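Local coordinates for protein HAD family phosphatase (Pseudomonas syringae pv. tomato, PDB 2ODA) that is of uncertain function but has the haloacid dehalogenase (HAD) fold of phosphatases and phosphonoacetaldehyde hydrolase and probably serves a biochemical role distinct from theirs, at residues F6-S14 with L48-D59; G130-L140 with R156-L164. All blocks are in the same frame, centred on the assembly; numbering follows the deposited sequence.

Contact 1 of 2, residues F6-S14 with L48-D59; sequences FPALLFGLS and LRDQGMPCAWID
Leu13 turns its CG away from the backbone N (chi1 -176°) while Trp57 holds its indole between its own N and carbonyl carbon (chi1 65°), and the two torsions bring Leu13 CD2 over one face of the six-membered ring, 3.8 Å from its centroid. This is a CH-pi contact, with the methyl offset toward the rim. At the other end, selenomethionine Met53 is bent at chi2 and chi3, which curls SE back to 3.2 Å from Phe6 O. Its CG and Leu48 CD2 both touch Leu9 CD1, at 3.7 and 3.6 Å: unbranched Met53 can curl over Leu9 from the turn after helix 41-51, while forked Leu48, from the helix's last turn, packs its methyls on Leu9. Phe11 meets its neighbours by the rim of its ring. Cys55 SG lies in the ring plane, 3.9 Å from CE1, and Leu48 CD1 touches CZ. On the other sheet face Ala56, small, leaves room for Leu10 CD2, and Ile58 CD1 meets Leu10 CD1. The strands' bonds alternate regularly from Leu9 N on Pro54 O through Ile58 N on Phe11 O (2.7 Å) to a more bent one, Leu13 N on Ile58 O (136°). Beyond them Asp59 OD2 takes the N-H of Ser14 at 2.8 Å and a hydrogen from a water that also binds Ser14 O; Asp19 holds Ser14 OG. The parallel strands 9-12 and 55-58 are the first two along the chain of the Rossmann-like HAD core. By sequence, Gly12 probably stands where HAD phosphatases carry their nucleophilic aspartate.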
ATOM      1  N   PHE B   6     -13.822  -8.631   2.763  1.00 14.17           N
ATOM      2  CA  PHE B   6     -13.143  -7.334   2.713  1.00 13.03           C
ATOM      3  C   PHE B   6     -12.636  -6.938   4.096  1.00 12.64           C
ATOM      4  O   PHE B   6     -13.415  -6.880   5.057  1.00 13.90           O
ATOM      5  CB  PHE B   6     -14.091  -6.252   2.145  1.00 12.75           C
ATOM      6  CG  PHE B   6     -14.608  -6.577   0.782  1.00 11.80           C
ATOM      7  CD1 PHE B   6     -13.835  -6.307  -0.343  1.00 10.84           C
ATOM      8  CD2 PHE B   6     -15.865  -7.167   0.611  1.00 11.72           C
ATOM      9  CE1 PHE B   6     -14.295  -6.607  -1.631  1.00 10.27           C
ATOM     10  CE2 PHE B   6     -16.323  -7.496  -0.664  1.00 10.17           C
ATOM     11  CZ  PHE B   6     -15.526  -7.218  -1.783  1.00 11.80           C
ATOM     12  N   PRO B   7     -11.323  -6.681   4.220  1.00 12.42           N
ATOM     13  CA  PRO B   7     -10.792  -6.308   5.537  1.00 11.23           C
ATOM     14  C   PRO B   7     -11.094  -4.870   5.989  1.00 10.81           C
ATOM     15  O   PRO B   7     -11.177  -4.627   7.191  1.00 10.24           O
ATOM     16  CB  PRO B   7      -9.288  -6.525   5.398  1.00 11.95           C
ATOM     17  CG  PRO B   7      -8.997  -6.505   3.946  1.00 12.53           C
ATOM     18  CD  PRO B   7     -10.269  -6.784   3.191  1.00 11.85           C
ATOM     19  N   ALA B   8     -11.276  -3.944   5.051  1.00  9.04           N
ATOM     20  CA  ALA B   8     -11.494  -2.543   5.401  1.00  8.86           C
ATOM     21  C   ALA B   8     -12.112  -1.834   4.199  1.00  7.73           C
ATOM     22  O   ALA B   8     -11.851  -2.214   3.057  1.00  8.31           O
ATOM     23  CB  ALA B   8     -10.179  -1.869   5.783  1.00  8.32           C
ATOM     24  N   LEU B   9     -12.905  -0.807   4.482  1.00  6.96           N
ATOM     25  CA  LEU B   9     -13.454   0.065   3.462  1.00  7.48           C
ATOM     26  C   LEU B   9     -13.095   1.512   3.762  1.00  6.99           C
ATOM     27  O   LEU B   9     -13.227   1.991   4.905  1.00  7.68           O
ATOM     28  CB  LEU B   9     -14.978  -0.095   3.340  1.00  7.19           C
ATOM     29  CG  LEU B   9     -15.570  -1.481   3.040  1.00  8.31           C
ATOM     30  CD1 LEU B   9     -17.099  -1.420   3.075  1.00  9.67           C
ATOM     31  CD2 LEU B   9     -15.110  -1.994   1.674  1.00  8.26           C
ATOM     32  N   LEU B  10     -12.626   2.206   2.728  1.00  6.15           N
ATOM     33  CA  LEU B  10     -12.330   3.643   2.801  1.00  5.24           C
ATOM     34  C   LEU B  10     -13.367   4.395   2.008  1.00  5.37           C
ATOM     35  O   LEU B  10     -13.719   3.956   0.913  1.00  5.49           O
ATOM     36  CB  LEU B  10     -10.954   3.921   2.204  1.00  4.01           C
ATOM     37  CG  LEU B  10      -9.813   3.100   2.820  1.00  5.64           C
ATOM     38  CD1 LEU B  10      -8.491   3.514   2.148  1.00  5.89           C
ATOM     39  CD2 LEU B  10      -9.743   3.272   4.357  1.00  3.14           C
ATOM     40  N   PHE B  11     -13.845   5.529   2.539  1.00  6.03           N
ATOM     41  CA  PHE B  11     -14.848   6.348   1.840  1.00  6.01           C
ATOM     42  C   PHE B  11     -14.385   7.785   1.740  1.00  6.28           C
ATOM     43  O   PHE B  11     -13.902   8.352   2.712  1.00  6.45           O
ATOM     44  CB  PHE B  11     -16.163   6.399   2.636  1.00  6.10           C
ATOM     45  CG  PHE B  11     -16.900   5.105   2.703  1.00  6.14           C
ATOM     46  CD1 PHE B  11     -16.647   4.196   3.732  1.00  7.65           C
ATOM     47  CD2 PHE B  11     -17.894   4.812   1.778  1.00  8.24           C
ATOM     48  CE1 PHE B  11     -17.370   2.987   3.809  1.00  9.24           C
ATOM     49  CE2 PHE B  11     -18.630   3.618   1.855  1.00  7.57           C
ATOM     50  CZ  PHE B  11     -18.361   2.716   2.881  1.00  7.50           C
ATOM     51  N   GLY B  12     -14.562   8.404   0.582  1.00  6.63           N
ATOM     52  CA  GLY B  12     -14.544   9.873   0.563  1.00  5.65           C
ATOM     53  C   GLY B  12     -15.645  10.394   1.499  1.00  6.18           C
ATOM     54  O   GLY B  12     -16.657   9.734   1.702  1.00  6.51           O
ATOM     55  N   LEU B  13     -15.466  11.581   2.060  1.00  5.68           N
ATOM     56  CA  LEU B  13     -16.512  12.169   2.867  1.00  6.61           C
ATOM     57  C   LEU B  13     -17.479  13.025   2.033  1.00  6.10           C
ATOM     58  O   LEU B  13     -18.603  12.584   1.716  1.00  4.84           O
ATOM     59  CB  LEU B  13     -15.906  12.925   4.066  1.00  5.81           C
ATOM     60  CG  LEU B  13     -16.901  13.535   5.070  1.00  7.39           C
ATOM     61  CD1 LEU B  13     -17.726  12.473   5.882  1.00  4.68           C
ATOM     62  CD2 LEU B  13     -16.137  14.473   5.986  1.00  5.20           C
ATOM     63  N   SER B  14     -17.031  14.216   1.646  1.00  5.75           N
ATOM     64  CA  SER B  14     -17.805  15.103   0.763  1.00  6.12           C
ATOM     65  C   SER B  14     -18.043  14.479  -0.626  1.00  6.20           C
ATOM     66  O   SER B  14     -17.115  13.912  -1.238  1.00  6.43           O
ATOM     67  CB  SER B  14     -17.091  16.470   0.657  1.00  6.27           C
ATOM     68  OG  SER B  14     -17.638  17.268  -0.378  1.00  8.16           O
ATOM     69  N   LEU B  48     -22.958  -2.210   7.195  1.00  9.43           N
ATOM     70  CA  LEU B  48     -21.521  -2.207   7.482  1.00  9.44           C
ATOM     71  C   LEU B  48     -21.226  -2.071   8.970  1.00 10.38           C
ATOM     72  O   LEU B  48     -20.378  -2.794   9.523  1.00 10.15           O
ATOM     73  CB  LEU B  48     -20.808  -1.094   6.697  1.00  8.67           C
ATOM     74  CG  LEU B  48     -20.824  -1.236   5.185  1.00  7.73           C
ATOM     75  CD1 LEU B  48     -20.219   0.049   4.543  1.00  6.83           C
ATOM     76  CD2 LEU B  48     -20.085  -2.517   4.742  1.00  6.91           C
ATOM     77  N   ARG B  49     -21.918  -1.146   9.630  1.00 10.83           N
ATOM     78  CA  ARG B  49     -21.715  -0.957  11.053  1.00 11.94           C
ATOM     79  C   ARG B  49     -22.145  -2.205  11.832  1.00 12.69           C
ATOM     80  O   ARG B  49     -21.435  -2.645  12.742  1.00 13.10           O
ATOM     81  CB  ARG B  49     -22.471   0.277  11.561  1.00 11.80           C
ATOM     82  CG  ARG B  49     -22.089   0.627  12.983  1.00 13.21           C
ATOM     83  CD  ARG B  49     -22.906   1.724  13.545  1.00 14.12           C
ATOM     84  NE  ARG B  49     -22.425   2.031  14.883  1.00 14.39           N
ATOM     85  CZ  ARG B  49     -22.809   3.083  15.604  1.00 16.50           C
ATOM     86  NH1 ARG B  49     -23.667   3.963  15.122  1.00 16.80           N
ATOM     87  NH2 ARG B  49     -22.295   3.271  16.807  1.00 19.17           N
ATOM     88  N   ASP B  50     -23.295  -2.771  11.479  1.00 13.64           N
ATOM     89  CA  ASP B  50     -23.746  -4.000  12.139  1.00 14.91           C
ATOM     90  C   ASP B  50     -22.753  -5.143  11.963  1.00 15.41           C
ATOM     91  O   ASP B  50     -22.548  -5.914  12.910  1.00 16.27           O
ATOM     92  CB  ASP B  50     -25.117  -4.423  11.644  1.00 15.35           C
ATOM     93  CG  ASP B  50     -26.241  -3.522  12.167  1.00 15.78           C
ATOM     94  OD1 ASP B  50     -25.995  -2.620  13.015  1.00 18.75           O
ATOM     95  OD2 ASP B  50     -27.363  -3.734  11.698  1.00 18.12           O
ATOM     96  N   GLN B  51     -22.132  -5.234  10.780  1.00 15.27           N
ATOM     97  CA  GLN B  51     -21.103  -6.248  10.484  1.00 15.84           C
ATOM     98  C   GLN B  51     -19.788  -6.034  11.235  1.00 14.66           C
ATOM     99  O   GLN B  51     -18.939  -6.931  11.245  1.00 15.29           O
ATOM    100  CB  GLN B  51     -20.713  -6.228   8.999  1.00 15.81           C
ATOM    101  CG  GLN B  51     -21.656  -6.826   8.013  1.00 18.24           C
ATOM    102  CD  GLN B  51     -21.216  -6.489   6.589  1.00 18.38           C
ATOM    103  OE1 GLN B  51     -20.026  -6.548   6.257  1.00 18.98           O
ATOM    104  NE2 GLN B  51     -22.173  -6.141   5.744  1.00 20.93           N
ATOM    105  N   GLY B  52     -19.570  -4.839  11.777  1.00 12.82           N
ATOM    106  CA  GLY B  52     -18.262  -4.482  12.336  1.00 11.16           C
ATOM    107  C   GLY B  52     -17.206  -4.276  11.250  1.00 11.18           C
ATOM    108  O   GLY B  52     -16.009  -4.432  11.505  1.00 11.27           O
HETATM  109  N   MSE B  53     -17.634  -3.931  10.031  1.00 10.21           N
HETATM  110  CA  MSE B  53     -16.664  -3.631   8.949  1.00 10.11           C
HETATM  111  C   MSE B  53     -15.814  -2.413   9.365  1.00  9.61           C
HETATM  112  O   MSE B  53     -16.371  -1.347   9.635  1.00  9.71           O
HETATM  113  CB  MSE B  53     -17.408  -3.344   7.628  1.00 10.01           C
HETATM  114  CG  MSE B  53     -16.497  -2.967   6.428  1.00  9.45           C
HETATM  115 SE   MSE B  53     -15.196  -4.385   5.956  1.00 16.68          SE
HETATM  116  CE  MSE B  53     -16.445  -5.663   5.141  1.00 10.95           C
ATOM    117  N   PRO B  54     -14.469  -2.566   9.447  1.00  9.55           N
ATOM    118  CA  PRO B  54     -13.655  -1.368   9.676  1.00  9.30           C
ATOM    119  C   PRO B  54     -13.781  -0.392   8.510  1.00  8.56           C
ATOM    120  O   PRO B  54     -13.527  -0.756   7.355  1.00  8.30           O
ATOM    121  CB  PRO B  54     -12.227  -1.915   9.776  1.00  9.35           C
ATOM    122  CG  PRO B  54     -12.419  -3.388  10.177  1.00  9.87           C
ATOM    123  CD  PRO B  54     -13.643  -3.788   9.392  1.00  9.38           C
ATOM    124  N   CYS B  55     -14.187   0.835   8.832  1.00  8.28           N
ATOM    125  CA  CYS B  55     -14.391   1.890   7.838  1.00  7.20           C
ATOM    126  C   CYS B  55     -13.731   3.156   8.326  1.00  7.24           C
ATOM    127  O   CYS B  55     -13.784   3.459   9.515  1.00  6.83           O
ATOM    128  CB  CYS B  55     -15.901   2.177   7.617  1.00  7.34           C
ATOM    129  SG  CYS B  55     -16.863   0.783   6.981  1.00  7.27           S
ATOM    130  N   ALA B  56     -13.117   3.898   7.403  1.00  6.33           N
ATOM    131  CA  ALA B  56     -12.609   5.232   7.698  1.00  7.55           C
ATOM    132  C   ALA B  56     -13.027   6.150   6.566  1.00  6.93           C
ATOM    133  O   ALA B  56     -13.168   5.684   5.423  1.00  6.98           O
ATOM    134  CB  ALA B  56     -11.089   5.224   7.755  1.00  7.62           C
ATOM    135  N   TRP B  57     -13.170   7.444   6.864  1.00  6.32           N
ATOM    136  CA  TRP B  57     -13.392   8.429   5.801  1.00  6.83           C
ATOM    137  C   TRP B  57     -12.150   9.244   5.509  1.00  7.22           C
ATOM    138  O   TRP B  57     -11.303   9.467   6.392  1.00  7.63           O
ATOM    139  CB  TRP B  57     -14.578   9.361   6.097  1.00  6.63           C
ATOM    140  CG  TRP B  57     -14.413  10.268   7.300  1.00  5.37           C
ATOM    141  CD1 TRP B  57     -14.889  10.043   8.572  1.00  7.46           C
ATOM    142  CD2 TRP B  57     -13.783  11.553   7.325  1.00  4.68           C
ATOM    143  NE1 TRP B  57     -14.570  11.106   9.386  1.00  7.35           N
ATOM    144  CE2 TRP B  57     -13.903  12.055   8.645  1.00  6.63           C
ATOM    145  CE3 TRP B  57     -13.108  12.322   6.361  1.00  6.84           C
ATOM    146  CZ2 TRP B  57     -13.378  13.300   9.033  1.00  8.12           C
ATOM    147  CZ3 TRP B  57     -12.571  13.565   6.747  1.00  7.66           C
ATOM    148  CH2 TRP B  57     -12.711  14.040   8.076  1.00  6.28           C
ATOM    149  N   ILE B  58     -12.058   9.681   4.254  1.00  7.00           N
ATOM    150  CA  ILE B  58     -10.929  10.468   3.774  1.00  6.80           C
ATOM    151  C   ILE B  58     -11.455  11.734   3.134  1.00  6.74           C
ATOM    152  O   ILE B  58     -12.402  11.686   2.352  1.00  7.20           O
ATOM    153  CB  ILE B  58     -10.149   9.685   2.690  1.00  6.38           C
ATOM    154  CG1 ILE B  58      -9.506   8.454   3.321  1.00  6.37           C
ATOM    155  CG2 ILE B  58      -9.112  10.582   1.998  1.00  7.42           C
ATOM    156  CD1 ILE B  58      -8.866   7.520   2.304  1.00  6.85           C
ATOM    157  N   ASP B  59     -10.828  12.861   3.437  1.00  7.61           N
ATOM    158  CA  ASP B  59     -11.106  14.076   2.664  1.00  7.91           C
ATOM    159  C   ASP B  59      -9.894  15.010   2.618  1.00  8.32           C
ATOM    160  O   ASP B  59      -8.833  14.711   3.201  1.00  8.64           O
ATOM    161  CB  ASP B  59     -12.373  14.773   3.175  1.00  7.44           C
ATOM    162  CG  ASP B  59     -13.179  15.403   2.035  1.00  9.88           C
ATOM    163  OD1 ASP B  59     -12.669  16.339   1.387  1.00 11.34           O
ATOM    164  OD2 ASP B  59     -14.314  14.970   1.781  1.00 10.79           O
TER
HETATM  165  O   HOH W   1     -14.425  13.494  -0.768  1.00 11.50           O

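Contact 2 of 2, residues G130-L140 with R156-L164; sequences GLASCGPLCGL and RRAQATLKL
Gly130, at the end of strand 127-131, has no side chain, and Leu164 of the helix uses the space: its CD1 comes to 3.7 Å from Gly130 CA and lies equally near Leu131 N. Leu131 itself points off to Leu176 and Ile173. Ala132 turns its methyl to the helix, where CB rests 3.4 Å from Thr161 OG1. That hydroxyl spends its proton within the helix, on Arg157 O one turn earlier, from 45° above the carbonyl plane; the same oxygen also accepts the Thr161 N-H, and the small Ala132 lets the loop come close. Ala132 O points at the helix surface, with Arg157 CA and Ala160 CB about it. Next, Ser133 OG packs against the aliphatic part of Arg157, 3.5 Å from CD, and is bonded to Asp174 O. A water joins it to Arg157 NH1; the guanidinium's salt bridge is to Glu154. The arrangement belongs to a beta-alpha-beta crossover, in which the chain leaves strand 127-131, passes through this loop, helix 142-147 and helix 150-167, and returns as the neighbouring parallel strand 171-173. Farther along, Leu137 lays its branches along the helix. Its side chain runs past that of Leu164 in the opposite direction, CD1 3.8 Å from Leu164 CD2, while CD2 lies 4.0 Å from Lys163 CD, the lysine's extended chain offering methylenes rather than charge. Cys138 SG settles 4.1 Å from Ala160 CB, Ala160 being small enough to admit it; a water donates to Arg156 O and, weakly, to Leu137 O. After the turn at Gly139, whose positive phi a glycine tolerates easily, the Leu140 side chain crosses that of Arg156 at about a right angle, CD1 near Arg156 CD, while Glu152 O holds Arg156 NH1.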
ATOM      1  N   GLY B 130     -16.489   3.696  -7.929  1.00  5.85           N
ATOM      2  CA  GLY B 130     -16.843   5.062  -8.275  1.00  5.49           C
ATOM      3  C   GLY B 130     -18.335   5.299  -8.127  1.00  5.71           C
ATOM      4  O   GLY B 130     -19.150   4.376  -8.276  1.00  5.38           O
ATOM      5  N   LEU B 131     -18.688   6.544  -7.816  1.00  6.12           N
ATOM      6  CA  LEU B 131     -20.075   6.935  -7.595  1.00  6.70           C
ATOM      7  C   LEU B 131     -20.547   7.895  -8.688  1.00  6.98           C
ATOM      8  O   LEU B 131     -19.949   8.941  -8.900  1.00  6.86           O
ATOM      9  CB  LEU B 131     -20.243   7.553  -6.186  1.00  6.79           C
ATOM     10  CG  LEU B 131     -20.043   6.619  -4.974  1.00  6.95           C
ATOM     11  CD1 LEU B 131     -20.169   7.379  -3.640  1.00  7.08           C
ATOM     12  CD2 LEU B 131     -21.020   5.440  -4.988  1.00  7.13           C
ATOM     13  N   ALA B 132     -21.636   7.533  -9.368  1.00  6.75           N
ATOM     14  CA  ALA B 132     -22.013   8.230 -10.617  1.00  7.36           C
ATOM     15  C   ALA B 132     -22.910   9.469 -10.448  1.00  7.16           C
ATOM     16  O   ALA B 132     -23.124  10.213 -11.405  1.00  8.26           O
ATOM     17  CB  ALA B 132     -22.660   7.250 -11.567  1.00  7.12           C
ATOM     18  N   SER B 133     -23.448   9.681  -9.257  1.00  6.36           N
ATOM     19  CA  SER B 133     -24.463  10.737  -9.061  1.00  6.45           C
ATOM     20  C   SER B 133     -24.017  11.888  -8.189  1.00  6.28           C
ATOM     21  O   SER B 133     -24.388  13.039  -8.431  1.00  5.44           O
ATOM     22  CB  SER B 133     -25.741  10.144  -8.452  1.00  5.82           C
ATOM     23  OG  SER B 133     -26.321   9.168  -9.326  1.00  8.89           O
ATOM     24  N   CYS B 134     -23.288  11.569  -7.125  1.00  6.33           N
ATOM     25  CA  CYS B 134     -23.146  12.524  -6.020  1.00  6.92           C
ATOM     26  C   CYS B 134     -21.800  13.250  -5.972  1.00  6.70           C
ATOM     27  O   CYS B 134     -21.582  14.087  -5.091  1.00  7.55           O
ATOM     28  CB  CYS B 134     -23.403  11.820  -4.671  1.00  6.86           C
ATOM     29  SG  CYS B 134     -22.292  10.466  -4.393  1.00  8.08           S
ATOM     30  N   GLY B 135     -20.924  12.974  -6.935  1.00  6.31           N
ATOM     31  CA  GLY B 135     -19.544  13.474  -6.880  1.00  6.01           C
ATOM     32  C   GLY B 135     -19.328  14.748  -7.675  1.00  6.28           C
ATOM     33  O   GLY B 135     -20.266  15.245  -8.305  1.00  6.72           O
ATOM     34  N   PRO B 136     -18.076  15.263  -7.701  1.00  6.41           N
ATOM     35  CA  PRO B 136     -17.789  16.543  -8.372  1.00  7.00           C
ATOM     36  C   PRO B 136     -17.979  16.569  -9.898  1.00  7.41           C
ATOM     37  O   PRO B 136     -18.179  17.645 -10.470  1.00  8.48           O
ATOM     38  CB  PRO B 136     -16.311  16.831  -7.982  1.00  7.36           C
ATOM     39  CG  PRO B 136     -15.721  15.481  -7.748  1.00  6.52           C
ATOM     40  CD  PRO B 136     -16.863  14.667  -7.112  1.00  5.90           C
ATOM     41  N   LEU B 137     -17.929  15.415 -10.565  1.00  7.41           N
ATOM     42  CA  LEU B 137     -18.153  15.363 -12.017  1.00  6.97           C
ATOM     43  C   LEU B 137     -19.604  15.680 -12.354  1.00  7.60           C
ATOM     44  O   LEU B 137     -19.913  16.150 -13.456  1.00  8.58           O
ATOM     45  CB  LEU B 137     -17.802  14.000 -12.588  1.00  6.46           C
ATOM     46  CG  LEU B 137     -16.317  13.664 -12.585  1.00  7.62           C
ATOM     47  CD1 LEU B 137     -16.121  12.177 -12.869  1.00  8.52           C
ATOM     48  CD2 LEU B 137     -15.597  14.513 -13.620  1.00  6.27           C
ATOM     49  N   CYS B 138     -20.488  15.412 -11.405  1.00  6.88           N
ATOM     50  CA  CYS B 138     -21.865  15.896 -11.492  1.00  7.51           C
ATOM     51  C   CYS B 138     -21.977  17.294 -10.847  1.00  7.21           C
ATOM     52  O   CYS B 138     -22.470  18.225 -11.472  1.00  8.51           O
ATOM     53  CB  CYS B 138     -22.821  14.879 -10.846  1.00  7.35           C
ATOM     54  SG  CYS B 138     -22.700  13.215 -11.603  1.00  9.67           S
ATOM     55  N   GLY B 139     -21.531  17.426  -9.603  1.00  6.77           N
ATOM     56  CA  GLY B 139     -21.381  18.726  -8.965  1.00  7.09           C
ATOM     57  C   GLY B 139     -22.684  19.494  -8.773  1.00  8.05           C
ATOM     58  O   GLY B 139     -22.680  20.723  -8.753  1.00  8.92           O
ATOM     59  N   LEU B 140     -23.805  18.784  -8.649  1.00  7.65           N
ATOM     60  CA  LEU B 140     -25.071  19.468  -8.440  1.00  7.35           C
ATOM     61  C   LEU B 140     -25.637  19.166  -7.054  1.00  7.14           C
ATOM     62  O   LEU B 140     -25.606  18.009  -6.589  1.00  6.23           O
ATOM     63  CB  LEU B 140     -26.078  19.100  -9.531  1.00  8.23           C
ATOM     64  CG  LEU B 140     -25.743  19.459 -10.985  1.00  8.63           C
ATOM     65  CD1 LEU B 140     -26.901  19.005 -11.867  1.00  9.97           C
ATOM     66  CD2 LEU B 140     -25.548  20.946 -11.103  1.00  8.06           C
ATOM     67  N   ARG B 156     -25.953  12.644 -17.192  1.00  8.12           N
ATOM     68  CA  ARG B 156     -24.864  13.008 -16.275  1.00  8.65           C
ATOM     69  C   ARG B 156     -24.221  11.803 -15.571  1.00  7.60           C
ATOM     70  O   ARG B 156     -23.001  11.788 -15.391  1.00  6.94           O
ATOM     71  CB  ARG B 156     -25.331  14.079 -15.269  1.00  8.55           C
ATOM     72  CG  ARG B 156     -25.412  15.468 -15.956  1.00 10.31           C
ATOM     73  CD  ARG B 156     -26.199  16.494 -15.137  1.00 12.25           C
ATOM     74  NE  ARG B 156     -26.260  17.809 -15.824  1.00 17.83           N
ATOM     75  CZ  ARG B 156     -26.979  18.048 -16.920  1.00 19.77           C
ATOM     76  NH1 ARG B 156     -27.687  17.082 -17.498  1.00 19.51           N
ATOM     77  NH2 ARG B 156     -26.970  19.253 -17.467  1.00 21.48           N
ATOM     78  N   ARG B 157     -25.041  10.827 -15.178  1.00  7.97           N
ATOM     79  CA  ARG B 157     -24.552   9.570 -14.616  1.00  8.10           C
ATOM     80  C   ARG B 157     -23.692   8.820 -15.632  1.00  8.09           C
ATOM     81  O   ARG B 157     -22.596   8.376 -15.306  1.00  9.54           O
ATOM     82  CB  ARG B 157     -25.715   8.661 -14.236  1.00  7.81           C
ATOM     83  CG  ARG B 157     -26.397   8.976 -12.914  1.00  8.38           C
ATOM     84  CD  ARG B 157     -27.221   7.745 -12.451  1.00  8.11           C
ATOM     85  NE  ARG B 157     -28.278   7.367 -13.405  1.00  7.87           N
ATOM     86  CZ  ARG B 157     -29.515   7.863 -13.398  1.00  9.22           C
ATOM     87  NH1 ARG B 157     -29.883   8.744 -12.459  1.00  7.88           N
ATOM     88  NH2 ARG B 157     -30.388   7.463 -14.328  1.00  9.15           N
ATOM     89  N   ALA B 158     -24.191   8.684 -16.861  1.00  8.09           N
ATOM     90  CA  ALA B 158     -23.445   8.019 -17.915  1.00  7.88           C
ATOM     91  C   ALA B 158     -22.096   8.712 -18.209  1.00  7.62           C
ATOM     92  O   ALA B 158     -21.078   8.049 -18.389  1.00  6.82           O
ATOM     93  CB  ALA B 158     -24.313   7.887 -19.188  1.00  7.46           C
ATOM     94  N   GLN B 159     -22.081  10.049 -18.232  1.00  7.72           N
ATOM     95  CA  GLN B 159     -20.830  10.794 -18.460  1.00  8.27           C
ATOM     96  C   GLN B 159     -19.816  10.569 -17.339  1.00  8.15           C
ATOM     97  O   GLN B 159     -18.644  10.273 -17.616  1.00  8.47           O
ATOM     98  CB  GLN B 159     -21.088  12.294 -18.652  1.00  8.35           C
ATOM     99  CG  GLN B 159     -21.669  12.561 -20.009  1.00 11.79           C
ATOM    100  CD  GLN B 159     -22.293  13.942 -20.161  1.00 15.64           C
ATOM    101  OE1 GLN B 159     -22.480  14.687 -19.180  1.00 17.95           O
ATOM    102  NE2 GLN B 159     -22.643  14.277 -21.394  1.00 10.74           N
ATOM    103  N   ALA B 160     -20.265  10.717 -16.094  1.00  7.55           N
ATOM    104  CA  ALA B 160     -19.427  10.431 -14.903  1.00  7.61           C
ATOM    105  C   ALA B 160     -18.909   8.994 -14.870  1.00  7.84           C
ATOM    106  O   ALA B 160     -17.746   8.769 -14.522  1.00  7.64           O
ATOM    107  CB  ALA B 160     -20.200  10.720 -13.614  1.00  8.15           C
ATOM    108  N   THR B 161     -19.783   8.045 -15.214  1.00  8.29           N
ATOM    109  CA  THR B 161     -19.455   6.609 -15.252  1.00  7.82           C
ATOM    110  C   THR B 161     -18.321   6.323 -16.246  1.00  8.07           C
ATOM    111  O   THR B 161     -17.346   5.621 -15.924  1.00  7.58           O
ATOM    112  CB  THR B 161     -20.729   5.729 -15.541  1.00  7.47           C
ATOM    113  OG1 THR B 161     -21.676   5.888 -14.475  1.00  6.46           O
ATOM    114  CG2 THR B 161     -20.361   4.250 -15.653  1.00  7.71           C
ATOM    115  N   LEU B 162     -18.414   6.889 -17.444  1.00  8.00           N
ATOM    116  CA  LEU B 162     -17.341   6.695 -18.402  1.00  8.19           C
ATOM    117  C   LEU B 162     -15.984   7.290 -17.990  1.00  7.92           C
ATOM    118  O   LEU B 162     -14.964   6.655 -18.176  1.00  6.77           O
ATOM    119  CB  LEU B 162     -17.765   7.121 -19.814  1.00  8.80           C
ATOM    120  CG  LEU B 162     -18.885   6.252 -20.413  1.00 11.31           C
ATOM    121  CD1 LEU B 162     -19.139   6.719 -21.848  1.00 14.25           C
ATOM    122  CD2 LEU B 162     -18.525   4.768 -20.395  1.00 13.63           C
ATOM    123  N   LYS B 163     -15.987   8.506 -17.451  1.00  8.24           N
ATOM    124  CA  LYS B 163     -14.792   9.144 -16.900  1.00  8.16           C
ATOM    125  C   LYS B 163     -14.172   8.327 -15.769  1.00  7.97           C
ATOM    126  O   LYS B 163     -12.956   8.144 -15.719  1.00  7.18           O
ATOM    127  CB  LYS B 163     -15.130  10.572 -16.438  1.00  8.76           C
ATOM    128  CG  LYS B 163     -15.338  11.511 -17.661  1.00 10.87           C
ATOM    129  CD  LYS B 163     -15.874  12.861 -17.227  1.00 15.58           C
ATOM    130  CE  LYS B 163     -16.308  13.722 -18.427  1.00 16.69           C
ATOM    131  NZ  LYS B 163     -16.841  15.015 -17.911  1.00 18.67           N
ATOM    132  N   LEU B 164     -15.005   7.803 -14.878  1.00  6.88           N
ATOM    133  CA  LEU B 164     -14.456   6.997 -13.790  1.00  6.70           C
ATOM    134  C   LEU B 164     -13.868   5.688 -14.314  1.00  6.24           C
ATOM    135  O   LEU B 164     -12.797   5.312 -13.898  1.00  5.92           O
ATOM    136  CB  LEU B 164     -15.480   6.789 -12.670  1.00  7.83           C
ATOM    137  CG  LEU B 164     -15.920   8.082 -11.941  1.00  7.88           C
ATOM    138  CD1 LEU B 164     -16.877   7.809 -10.822  1.00 11.80           C
ATOM    139  CD2 LEU B 164     -14.703   8.901 -11.442  1.00 10.08           C
TER
HETATM  140  O   HOH W   2     -28.926   9.098  -9.638  1.00 13.91           O
HETATM  141  O   HOH W   3     -21.521  14.054 -15.553  1.00 16.11           O

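How the contacts relate
Contact 1 closes before contact 2 opens, so the two come in series along the chain. Their centres lie 21 Å apart on opposite sides of the chain's centre, and their nearest atoms stay about 6 Å from each other without touching. One parallel sheet links them: contact 1 pairs the strands 9-12 and 55-58, whereas contact 2 joins the end of strand 127-131 and the loop after it to helix 150-167. Strand 109-112 stands between, bonded through its backbone to Leu10 and Gly12. The contacts thus lie on its two sides, one within the sheet and one in the crossover to the edge strand 171-173, and the shared sheet unites them in a single core.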